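Local coordinates for protein PrgX (Enterococcus faecalis, PDB 2AWI) that acts as the receptor for the peptide sex pheromone cCF10 and probably binds DNA as a repressor in the regulation of conjugation, at residues E45-F50 / F59-R64; I112-I117 / L160-Y165; I200-R205 / K240-F245; E235-K240 / V258-I263. The protein carries 1 engineered substitution. All blocks are in the same frame, centred on the assembly; numbering follows the deposited sequence.

Interaction 1 (E45-F50 / F59-R64); sequences EELSKF and FEILNR
The carbonyl oxygen Phe59 O is gripped by two nitrogens of Asn63, one turn further along helix 58-67, which meets helix 44-54 in the helix-turn-helix region of PrgX. Backbone Asn63 N makes the regular helical bond at 2.9 Å. The second bond, from Asn63 ND2 to Phe59 O, is as long (2.9 Å) but bent, with an N-H...O angle of 144°, and its donor stands above the carbonyl plane. It folds the amide back onto the helix, whereas the contact with helix 44-54 is wholly apolar. On that side Leu47 sends one methyl to each of two neighbours. Its CG lies anti to the backbone N (chi1 177°), which carries the isobutyl fork across to helix 58-67, where CD1 meets Ile61 CG2 at 4.1 Å. The side chains of Leu47 and Ile61 slide past each other in opposite directions, while Leu62 slants over the other prong of the fork. Helix 4-14 closes this core from another side, Leu8 packing on Leu47 and Ile11 on Ile61. The polar residues face elsewhere: Arg64 NH2 holds Glu60 OE2 in a salt bridge at 2.8 Å, with the oxygen close to the guanidinium plane. The other carboxylate oxygen, Glu60 OE1, bonds to Gly150 N of the second subunit, and Leu62 also packs on Phe58 of that subunit, so helix 58-67 packs into this core and also against the second subunit. The tightest approach between the two segments is methyl to methyl, Leu47 CD2 to Leu62 CD2 at 3.7 Å.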
# COMPACT_ATOMS: atom_id res chain seq x y z
N GLU A 45 35.75 9.60 -43.53
CA GLU A 45 36.99 9.30 -42.82
C GLU A 45 37.65 10.59 -42.33
O GLU A 45 38.12 10.65 -41.19
CB GLU A 45 37.96 8.53 -43.72
CG GLU A 45 39.30 8.24 -43.05
CD GLU A 45 40.20 7.34 -43.88
OE1 GLU A 45 39.84 6.17 -44.10
OE2 GLU A 45 41.28 7.81 -44.30
N GLU A 46 37.69 11.61 -43.18
CA GLU A 46 38.30 12.89 -42.81
C GLU A 46 37.59 13.48 -41.60
O GLU A 46 38.23 13.91 -40.65
CB GLU A 46 38.23 13.87 -43.99
CG GLU A 46 38.97 13.40 -45.22
CD GLU A 46 38.72 14.28 -46.44
OE1 GLU A 46 37.59 14.78 -46.60
OE2 GLU A 46 39.65 14.45 -47.25
N LEU A 47 36.26 13.50 -41.64
CA LEU A 47 35.49 14.04 -40.53
C LEU A 47 35.76 13.24 -39.27
O LEU A 47 35.89 13.79 -38.17
CB LEU A 47 34.00 14.04 -40.86
CG LEU A 47 33.04 14.51 -39.76
CD1 LEU A 47 33.46 15.89 -39.24
CD2 LEU A 47 31.62 14.55 -40.31
N SER A 48 35.86 11.92 -39.41
CA SER A 48 36.13 11.06 -38.26
C SER A 48 37.52 11.41 -37.70
O SER A 48 37.72 11.43 -36.49
CB SER A 48 36.08 9.59 -38.68
OG SER A 48 36.33 8.73 -37.57
N LYS A 49 38.46 11.71 -38.58
CA LYS A 49 39.80 12.10 -38.16
C LYS A 49 39.79 13.46 -37.46
O LYS A 49 40.37 13.62 -36.38
CB LYS A 49 40.76 12.14 -39.35
CG LYS A 49 41.29 10.78 -39.75
CD LYS A 49 42.19 10.88 -40.98
CE LYS A 49 42.64 9.49 -41.44
NZ LYS A 49 43.33 9.54 -42.76
N PHE A 50 39.13 14.45 -38.05
CA PHE A 50 39.08 15.76 -37.41
C PHE A 50 38.37 15.63 -36.07
O PHE A 50 38.75 16.26 -35.08
CB PHE A 50 38.33 16.77 -38.29
CG PHE A 50 38.98 17.02 -39.63
CD1 PHE A 50 40.36 17.08 -39.74
CD2 PHE A 50 38.21 17.26 -40.75
CE1 PHE A 50 40.96 17.38 -40.96
CE2 PHE A 50 38.80 17.56 -41.97
CZ PHE A 50 40.18 17.62 -42.08
N PHE A 59 29.31 11.65 -33.86
CA PHE A 59 27.87 11.80 -34.07
C PHE A 59 27.37 13.17 -33.62
O PHE A 59 26.50 13.76 -34.26
CB PHE A 59 27.09 10.71 -33.32
CG PHE A 59 27.16 9.34 -33.95
CD1 PHE A 59 26.57 8.25 -33.33
CD2 PHE A 59 27.81 9.13 -35.16
CE1 PHE A 59 26.63 6.97 -33.89
CE2 PHE A 59 27.88 7.86 -35.73
CZ PHE A 59 27.29 6.78 -35.10
N GLU A 60 27.92 13.68 -32.52
CA GLU A 60 27.50 14.97 -32.02
C GLU A 60 27.78 16.04 -33.06
O GLU A 60 26.97 16.95 -33.26
CB GLU A 60 28.23 15.34 -30.72
CG GLU A 60 27.61 16.54 -30.04
CD GLU A 60 28.41 17.04 -28.85
OE1 GLU A 60 28.87 16.19 -28.05
OE2 GLU A 60 28.56 18.27 -28.69
N ILE A 61 28.92 15.93 -33.72
CA ILE A 61 29.29 16.90 -34.74
C ILE A 61 28.30 16.82 -35.90
O ILE A 61 27.78 17.84 -36.34
CB ILE A 61 30.74 16.66 -35.26
CG1 ILE A 61 31.75 16.94 -34.13
CG2 ILE A 61 31.02 17.56 -36.45
CD1 ILE A 61 33.22 16.72 -34.52
N LEU A 62 28.04 15.60 -36.38
CA LEU A 62 27.08 15.42 -37.47
C LEU A 62 25.76 16.07 -37.09
O LEU A 62 25.20 16.85 -37.85
CB LEU A 62 26.87 13.93 -37.75
CG LEU A 62 27.94 13.28 -38.63
CD1 LEU A 62 27.67 11.79 -38.82
CD2 LEU A 62 27.93 13.98 -39.98
N ASN A 63 25.26 15.76 -35.90
CA ASN A 63 24.01 16.34 -35.45
C ASN A 63 24.09 17.86 -35.42
O ASN A 63 23.21 18.53 -35.94
CB ASN A 63 23.64 15.81 -34.06
CG ASN A 63 22.96 14.45 -34.12
OD1 ASN A 63 21.78 14.36 -34.44
ND2 ASN A 63 23.70 13.40 -33.81
N ARG A 64 25.15 18.40 -34.82
CA ARG A 64 25.31 19.85 -34.75
C ARG A 64 25.30 20.46 -36.15
O ARG A 64 24.88 21.61 -36.33
CB ARG A 64 26.60 20.21 -34.02
CG ARG A 64 26.50 20.12 -32.51
CD ARG A 64 27.87 20.12 -31.85
NE ARG A 64 27.77 19.97 -30.41
CZ ARG A 64 27.32 20.92 -29.59
NH1 ARG A 64 26.94 22.09 -30.08
NH2 ARG A 64 27.23 20.68 -28.29

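Interaction 2 (I112-I117 / L160-Y165); sequences IYLGYI and LNVLPY
Leu114 and Ile117 of helix 107-122 both close on Val162, in the loop between helices 150-159 and 165-172, within the all-helical C-terminal TPR region of PrgX. Taken in order, Ile112 belongs to another side of the helix, where it packs on Ile82 of helix 74-87. Tyr113 lies behind the contact. Its backbone oxygen accepts the helical bond from Ile117 N (3.1 Å), and one face of its ring is covered near the rim by Ile117 CG1, 3.9 Å above the plane. This places the longer branch of Ile117 against the tyrosine and leaves the shorter one to deal with the loop. Leu114 reaches Val162 less closely, through CD2 to Val162 CG2 at 4.3 Å. Tyr116 turns back to the side of Ile112, packing on Ile82 as well, with Ile112 O at the edge of its ring. Ile117 then makes the tighter meeting. With its CG1 beside the backbone N (chi1 -63°), CG2 stands anti to that nitrogen and is turned onto the valine, and the two side chains cross at about a right angle. CB and both methyls of Val162 all gather round Ile117 CG2, while Val162 CG2 also faces Leu114. Phe130 of helix 128-142 touches Ile117 and Val162 alike, making this a three-way apolar join of two helices and a loop. The evidence for how snugly the valine straddles the methyl is its three distances to Ile117 CG2: 3.8 Å from Val162 CB, 3.9 Å from Val162 CG1 and 4.0 Å from Val162 CG2.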
# COMPACT_ATOMS: atom_id res chain seq x y z
N ILE A 112 6.10 6.79 -44.74
CA ILE A 112 5.36 8.05 -44.74
C ILE A 112 3.93 7.78 -45.21
O ILE A 112 2.97 8.29 -44.63
CB ILE A 112 6.03 9.07 -45.67
CG1 ILE A 112 7.40 9.46 -45.12
CG2 ILE A 112 5.15 10.30 -45.81
CD1 ILE A 112 8.21 10.33 -46.06
N TYR A 113 3.82 6.98 -46.27
CA TYR A 113 2.54 6.60 -46.85
C TYR A 113 1.59 6.06 -45.78
O TYR A 113 0.45 6.51 -45.67
CB TYR A 113 2.77 5.54 -47.92
CG TYR A 113 1.51 4.83 -48.37
CD1 TYR A 113 0.54 5.48 -49.13
CD2 TYR A 113 1.28 3.50 -48.01
CE1 TYR A 113 -0.62 4.83 -49.53
CE2 TYR A 113 0.13 2.84 -48.41
CZ TYR A 113 -0.82 3.51 -49.17
OH TYR A 113 -1.97 2.86 -49.56
N LEU A 114 2.06 5.10 -44.99
CA LEU A 114 1.24 4.51 -43.93
C LEU A 114 0.89 5.59 -42.91
O LEU A 114 -0.06 5.45 -42.14
CB LEU A 114 1.98 3.36 -43.25
CG LEU A 114 2.29 2.14 -44.12
CD1 LEU A 114 3.13 1.12 -43.35
CD2 LEU A 114 0.98 1.51 -44.60
N GLY A 115 1.68 6.67 -42.91
CA GLY A 115 1.43 7.78 -42.01
C GLY A 115 0.15 8.48 -42.43
O GLY A 115 -0.63 8.94 -41.59
N TYR A 116 -0.07 8.56 -43.74
CA TYR A 116 -1.27 9.17 -44.27
C TYR A 116 -2.48 8.26 -44.06
O TYR A 116 -3.57 8.73 -43.74
CB TYR A 116 -1.12 9.47 -45.76
CG TYR A 116 -0.28 10.69 -46.08
CD1 TYR A 116 1.08 10.73 -45.79
CD2 TYR A 116 -0.86 11.80 -46.69
CE1 TYR A 116 1.85 11.85 -46.10
CE2 TYR A 116 -0.10 12.92 -47.01
CZ TYR A 116 1.25 12.94 -46.71
OH TYR A 116 1.99 14.06 -47.03
N ILE A 117 -2.28 6.96 -44.22
CA ILE A 117 -3.37 6.01 -44.03
C ILE A 117 -3.88 6.11 -42.61
O ILE A 117 -5.08 6.07 -42.36
CB ILE A 117 -2.92 4.56 -44.31
CG1 ILE A 117 -2.50 4.42 -45.77
CG2 ILE A 117 -4.05 3.58 -43.98
CD1 ILE A 117 -3.61 4.74 -46.76
N LEU A 160 0.85 -2.15 -37.79
CA LEU A 160 0.05 -2.61 -36.66
C LEU A 160 -0.97 -1.54 -36.30
O LEU A 160 -1.91 -1.80 -35.54
CB LEU A 160 0.94 -2.88 -35.44
CG LEU A 160 1.76 -4.17 -35.39
CD1 LEU A 160 2.67 -4.18 -34.17
CD2 LEU A 160 0.82 -5.37 -35.34
N ASN A 161 -0.79 -0.35 -36.86
CA ASN A 161 -1.67 0.78 -36.59
C ASN A 161 -2.83 0.94 -37.57
O ASN A 161 -3.83 1.58 -37.25
CB ASN A 161 -0.83 2.06 -36.58
CG ASN A 161 -1.50 3.18 -35.82
OD1 ASN A 161 -1.61 3.13 -34.59
ND2 ASN A 161 -1.94 4.20 -36.54
N VAL A 162 -2.70 0.36 -38.76
CA VAL A 162 -3.76 0.49 -39.76
C VAL A 162 -4.13 -0.83 -40.42
O VAL A 162 -4.70 -0.85 -41.52
CB VAL A 162 -3.34 1.50 -40.87
CG1 VAL A 162 -3.05 2.86 -40.26
CG2 VAL A 162 -2.12 0.97 -41.60
N LEU A 163 -3.83 -1.94 -39.76
CA LEU A 163 -4.12 -3.24 -40.33
C LEU A 163 -4.44 -4.26 -39.24
O LEU A 163 -3.89 -4.20 -38.14
CB LEU A 163 -2.90 -3.72 -41.14
CG LEU A 163 -3.07 -4.21 -42.58
CD1 LEU A 163 -3.87 -3.20 -43.39
CD2 LEU A 163 -1.69 -4.42 -43.19
N PRO A 164 -5.34 -5.21 -39.53
CA PRO A 164 -5.67 -6.22 -38.51
C PRO A 164 -4.37 -6.92 -38.13
O PRO A 164 -3.52 -7.16 -38.99
CB PRO A 164 -6.64 -7.14 -39.24
CG PRO A 164 -7.34 -6.19 -40.19
CD PRO A 164 -6.20 -5.36 -40.72
N TYR A 165 -4.21 -7.24 -36.86
CA TYR A 165 -3.00 -7.89 -36.39
C TYR A 165 -2.49 -9.04 -37.27
O TYR A 165 -1.30 -9.11 -37.59
CB TYR A 165 -3.19 -8.41 -34.96
CG TYR A 165 -1.97 -9.10 -34.41
CD1 TYR A 165 -0.83 -8.37 -34.06
CD2 TYR A 165 -1.94 -10.49 -34.27
CE1 TYR A 165 0.31 -9.01 -33.59
CE2 TYR A 165 -0.80 -11.13 -33.80
CZ TYR A 165 0.32 -10.39 -33.46
OH TYR A 165 1.45 -11.03 -33.01

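Interaction 3 (I200-R205 / K240-F245); sequences ISIMNR and KQIYQF
The backbones come within 6.9 Å of each other at Ile202 CA and Tyr243 CA, where the last turn of helix 184-203 lies beside the C-terminal half of helix 230-248 in the TPR region. Just beyond, Arg205 takes a positive phi (46°) as the C' residue of a Schellman motif, its N bonded to Ile202 O at 3.0 Å, so the helix stops right after making the contact. Ile202 carries most of that contact and divides its branches between two residues. With CG1 beside the backbone N (chi1 -73°), CG2 stands anti to that nitrogen and meets Ile242 CG2 at 3.6 Å, a close methyl-to-methyl approach between two side chains inclined to each other. Its CD1 goes instead to the root of Tyr243, 4.1 Å from Tyr243 CB and equally far from Tyr243 CA. The closest approach is thus to the CB of Tyr243 and not to its ring, and the two side chains cross at about a right angle. Neighbouring helices complete the packing: Ala210 of helix 207-220 and Ile283 of helix 270-286 pack on Ile202, and Ala257 of helix 251-266 packs on Ile242. Arg205 forms a salt bridge with Glu287 just past helix 270-286, while Phe245 packs on Phe289 of the third subunit.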
# COMPACT_ATOMS: atom_id res chain seq x y z
N ILE A 200 -1.23 -5.17 -28.30
CA ILE A 200 -2.32 -5.72 -29.10
C ILE A 200 -2.57 -7.18 -28.73
O ILE A 200 -3.72 -7.61 -28.59
CB ILE A 200 -1.98 -5.60 -30.60
CG1 ILE A 200 -1.96 -4.11 -30.99
CG2 ILE A 200 -2.99 -6.38 -31.42
CD1 ILE A 200 -1.42 -3.83 -32.41
N SER A 201 -1.50 -7.95 -28.54
CA SER A 201 -1.63 -9.36 -28.20
C SER A 201 -2.35 -9.61 -26.89
O SER A 201 -3.14 -10.56 -26.78
CB SER A 201 -0.26 -10.00 -28.16
OG SER A 201 0.33 -9.93 -29.45
N ILE A 202 -2.07 -8.77 -25.89
CA ILE A 202 -2.70 -8.90 -24.58
C ILE A 202 -4.17 -8.51 -24.67
O ILE A 202 -5.03 -9.10 -24.03
CB ILE A 202 -2.00 -8.00 -23.53
CG1 ILE A 202 -0.63 -8.57 -23.16
CG2 ILE A 202 -2.84 -7.88 -22.27
CD1 ILE A 202 -0.70 -9.93 -22.51
N MSE A 203 -4.45 -7.50 -25.49
CA MSE A 203 -5.81 -7.01 -25.67
C MSE A 203 -6.72 -8.05 -26.35
O MSE A 203 -7.93 -8.02 -26.18
CB MSE A 203 -5.79 -5.71 -26.47
CG MSE A 203 -6.94 -4.77 -26.17
SE MSE A 203 -6.93 -4.13 -24.34
CE MSE A 203 -8.45 -5.13 -23.67
N ASN A 204 -6.13 -8.95 -27.13
CA ASN A 204 -6.88 -9.99 -27.82
C ASN A 204 -6.72 -11.31 -27.08
O ASN A 204 -6.97 -12.38 -27.63
CB ASN A 204 -6.38 -10.18 -29.26
CG ASN A 204 -6.52 -8.94 -30.09
OD1 ASN A 204 -7.42 -8.12 -29.87
ND2 ASN A 204 -5.64 -8.79 -31.08
N ARG A 205 -6.28 -11.22 -25.83
CA ARG A 205 -6.07 -12.38 -24.99
C ARG A 205 -5.31 -13.51 -25.70
O ARG A 205 -5.42 -14.67 -25.33
CB ARG A 205 -7.40 -12.90 -24.45
CG ARG A 205 -7.26 -13.71 -23.17
CD ARG A 205 -8.59 -13.95 -22.49
NE ARG A 205 -8.44 -14.21 -21.07
CZ ARG A 205 -7.83 -15.28 -20.55
NH1 ARG A 205 -7.31 -16.19 -21.35
NH2 ARG A 205 -7.74 -15.42 -19.24
N LYS A 240 3.59 -7.99 -19.04
CA LYS A 240 4.03 -9.31 -18.62
C LYS A 240 3.25 -9.69 -17.36
O LYS A 240 2.81 -10.83 -17.21
CB LYS A 240 5.53 -9.30 -18.32
CG LYS A 240 6.11 -10.62 -17.84
CD LYS A 240 7.58 -10.45 -17.48
CE LYS A 240 8.14 -11.70 -16.82
NZ LYS A 240 9.56 -11.50 -16.40
N GLN A 241 3.08 -8.73 -16.46
CA GLN A 241 2.33 -8.97 -15.23
C GLN A 241 0.89 -9.33 -15.59
O GLN A 241 0.27 -10.17 -14.96
CB GLN A 241 2.35 -7.73 -14.33
CG GLN A 241 3.73 -7.35 -13.78
CD GLN A 241 4.38 -8.48 -13.00
OE1 GLN A 241 3.79 -9.05 -12.08
NE2 GLN A 241 5.62 -8.81 -13.36
N ILE A 242 0.36 -8.67 -16.62
CA ILE A 242 -1.00 -8.95 -17.07
C ILE A 242 -1.03 -10.35 -17.70
O ILE A 242 -1.99 -11.09 -17.52
CB ILE A 242 -1.46 -7.91 -18.10
CG1 ILE A 242 -1.50 -6.53 -17.44
CG2 ILE A 242 -2.82 -8.29 -18.67
CD1 ILE A 242 -2.44 -6.44 -16.24
N TYR A 243 0.02 -10.69 -18.44
CA TYR A 243 0.12 -11.99 -19.08
C TYR A 243 0.05 -13.09 -18.02
O TYR A 243 -0.65 -14.08 -18.20
CB TYR A 243 1.45 -12.11 -19.83
CG TYR A 243 1.75 -13.50 -20.35
CD1 TYR A 243 1.17 -13.97 -21.53
CD2 TYR A 243 2.62 -14.36 -19.66
CE1 TYR A 243 1.43 -15.26 -22.01
CE2 TYR A 243 2.88 -15.65 -20.14
CZ TYR A 243 2.28 -16.09 -21.31
OH TYR A 243 2.52 -17.36 -21.78
N GLN A 244 0.79 -12.90 -16.93
CA GLN A 244 0.83 -13.86 -15.83
C GLN A 244 -0.52 -14.00 -15.14
O GLN A 244 -0.88 -15.07 -14.67
CB GLN A 244 1.89 -13.45 -14.81
CG GLN A 244 3.30 -13.37 -15.37
CD GLN A 244 4.32 -12.84 -14.36
OE1 GLN A 244 5.50 -12.70 -14.67
NE2 GLN A 244 3.85 -12.55 -13.15
N PHE A 245 -1.27 -12.90 -15.07
CA PHE A 245 -2.57 -12.91 -14.44
C PHE A 245 -3.54 -13.68 -15.34
O PHE A 245 -4.31 -14.53 -14.88
CB PHE A 245 -3.08 -11.48 -14.24
CG PHE A 245 -4.42 -11.40 -13.55
CD1 PHE A 245 -4.56 -11.76 -12.22
CD2 PHE A 245 -5.54 -10.96 -14.25
CE1 PHE A 245 -5.80 -11.69 -11.58
CE2 PHE A 245 -6.79 -10.88 -13.63
CZ PHE A 245 -6.92 -11.25 -12.28

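Interaction 4 (E235-K240 / V258-I263); sequences EINYLK and VNIINI
Tyr238 and Ile260 point their CB atoms at each other across two successive helices, 230-248 and 251-266, which form an antiparallel helical hairpin of the kind that builds TPR-like folds: the segment axes approach to 9.5 Å at 160°. Tyr238 CB lies 3.7 Å from Ile260 CG2. The longer branch of Ile260 is extended over the opposing backbone, its CD1 3.8 Å from Tyr238 CA, and passes Asn237 at about a right angle, 4.1 Å from Asn237 OD1. The tyrosine ring inclines the other way, toward Ile261. Its CE2 touches Ile261 CG1 at 3.8 Å, and Ile261 CD1 is just as near, an oblique meeting of ring and aliphatic chain. An unusual chi1 of 147° at Tyr238 helps set the ring in this slanted position, where Leu280 of helix 270-286 touches both Tyr238 and Ile261. The polar atoms find partners elsewhere: Asn237 OD1 receives a weak bond from Gln241 NE2, and Asn259 bonds Asn259 of the second subunit. Because the side chains of Tyr238, Ile260 and Ile261 touch through carbon atoms and no hydrogen bond joins the two segments, the hairpin is held here by shape and dispersion, without directional bonds to fix its register.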
# COMPACT_ATOMS: atom_id res chain seq x y z
N GLU A 235 6.68 -0.58 -19.18
CA GLU A 235 5.38 -0.87 -19.77
C GLU A 235 5.26 -2.34 -20.19
O GLU A 235 4.24 -2.98 -19.92
CB GLU A 235 5.15 0.04 -20.98
CG GLU A 235 3.85 -0.22 -21.72
CD GLU A 235 3.52 0.91 -22.66
OE1 GLU A 235 4.44 1.70 -22.96
OE2 GLU A 235 2.35 1.01 -23.10
N ILE A 236 6.29 -2.85 -20.84
CA ILE A 236 6.32 -4.24 -21.27
C ILE A 236 6.26 -5.17 -20.07
O ILE A 236 5.63 -6.23 -20.13
CB ILE A 236 7.59 -4.53 -22.11
CG1 ILE A 236 7.40 -3.96 -23.52
CG2 ILE A 236 7.88 -6.03 -22.14
CD1 ILE A 236 8.59 -4.19 -24.43
N ASN A 237 6.91 -4.77 -18.97
CA ASN A 237 6.92 -5.58 -17.75
C ASN A 237 5.53 -5.56 -17.13
O ASN A 237 5.15 -6.48 -16.39
CB ASN A 237 7.95 -5.03 -16.76
CG ASN A 237 8.39 -6.07 -15.75
OD1 ASN A 237 7.68 -6.37 -14.79
ND2 ASN A 237 9.58 -6.64 -15.96
N TYR A 238 4.76 -4.51 -17.41
CA TYR A 238 3.41 -4.40 -16.91
C TYR A 238 2.52 -5.35 -17.73
O TYR A 238 1.58 -5.95 -17.21
CB TYR A 238 2.90 -2.96 -17.03
CG TYR A 238 1.42 -2.83 -17.30
CD1 TYR A 238 0.93 -2.76 -18.60
CD2 TYR A 238 0.49 -2.82 -16.26
CE1 TYR A 238 -0.44 -2.67 -18.86
CE2 TYR A 238 -0.88 -2.74 -16.50
CZ TYR A 238 -1.33 -2.67 -17.81
OH TYR A 238 -2.69 -2.59 -18.06
N LEU A 239 2.82 -5.46 -19.02
CA LEU A 239 2.06 -6.33 -19.90
C LEU A 239 2.38 -7.78 -19.54
O LEU A 239 1.55 -8.67 -19.69
CB LEU A 239 2.42 -6.04 -21.36
CG LEU A 239 1.86 -4.70 -21.86
CD1 LEU A 239 2.55 -4.27 -23.16
CD2 LEU A 239 0.36 -4.84 -22.07
N LYS A 240 3.59 -7.99 -19.04
CA LYS A 240 4.03 -9.31 -18.62
C LYS A 240 3.25 -9.69 -17.36
O LYS A 240 2.81 -10.83 -17.21
CB LYS A 240 5.53 -9.30 -18.32
CG LYS A 240 6.11 -10.62 -17.84
CD LYS A 240 7.58 -10.45 -17.48
CE LYS A 240 8.14 -11.70 -16.82
NZ LYS A 240 9.56 -11.50 -16.40
N VAL A 258 -0.83 -2.98 -11.35
CA VAL A 258 -1.44 -1.75 -10.84
C VAL A 258 -0.35 -0.83 -10.28
O VAL A 258 -0.39 0.39 -10.46
CB VAL A 258 -2.47 -2.05 -9.70
CG1 VAL A 258 -3.12 -0.75 -9.23
CG2 VAL A 258 -3.55 -3.02 -10.20
N ASN A 259 0.63 -1.43 -9.62
CA ASN A 259 1.72 -0.68 -9.03
C ASN A 259 2.56 -0.00 -10.11
O ASN A 259 3.09 1.10 -9.91
CB ASN A 259 2.57 -1.61 -8.17
CG ASN A 259 3.67 -0.88 -7.45
OD1 ASN A 259 3.48 0.25 -6.99
ND2 ASN A 259 4.82 -1.52 -7.34
N ILE A 260 2.69 -0.66 -11.26
CA ILE A 260 3.45 -0.07 -12.35
C ILE A 260 2.68 1.10 -12.94
O ILE A 260 3.27 2.14 -13.26
CB ILE A 260 3.77 -1.13 -13.41
CG1 ILE A 260 4.81 -2.11 -12.84
CG2 ILE A 260 4.27 -0.48 -14.70
CD1 ILE A 260 5.26 -3.17 -13.80
N ILE A 261 1.36 0.95 -13.08
CA ILE A 261 0.53 2.03 -13.61
C ILE A 261 0.72 3.26 -12.71
O ILE A 261 0.78 4.39 -13.18
CB ILE A 261 -0.97 1.65 -13.62
CG1 ILE A 261 -1.22 0.57 -14.68
CG2 ILE A 261 -1.83 2.87 -13.92
CD1 ILE A 261 -2.67 0.18 -14.83
N ASN A 262 0.83 3.00 -11.41
CA ASN A 262 1.01 4.07 -10.43
C ASN A 262 2.37 4.77 -10.57
O ASN A 262 2.47 5.97 -10.34
CB ASN A 262 0.86 3.51 -9.02
CG ASN A 262 1.22 4.52 -7.95
OD1 ASN A 262 0.66 5.61 -7.90
ND2 ASN A 262 2.17 4.15 -7.10
N ILE A 263 3.41 4.02 -10.93
CA ILE A 263 4.73 4.60 -11.10
C ILE A 263 4.72 5.64 -12.22
O ILE A 263 5.32 6.71 -12.10
CB ILE A 263 5.78 3.51 -11.43
CG1 ILE A 263 6.23 2.84 -10.14
CG2 ILE A 263 6.96 4.12 -12.14
CD1 ILE A 263 6.82 3.80 -9.12

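In the fold
All four contacts are buried and apolar where their segments meet. Interaction 1 stands alone in the helix-turn-helix region, its centre 36 to 45 Å from those of the others, and like interaction 2 joins aliphatic side chains. Interactions 2, 3 and 4 share the TPR region. Interaction 2, helix against loop, meets interaction 3 where Tyr165 packs on Ile200. Interaction 3 adds a tyrosine's CA and CB; interaction 4 adds an oblique tyrosine ring and a buried asparagine, and buries most surface (211 Å² against 125 to 133 Å²). These two use successive turns of helix 230-248, share Lys240, and touch at Ile202 CD1 and Leu239 O. Interactions 1 and 4 adjoin the second subunit, interaction 3 the third, interaction 2 none.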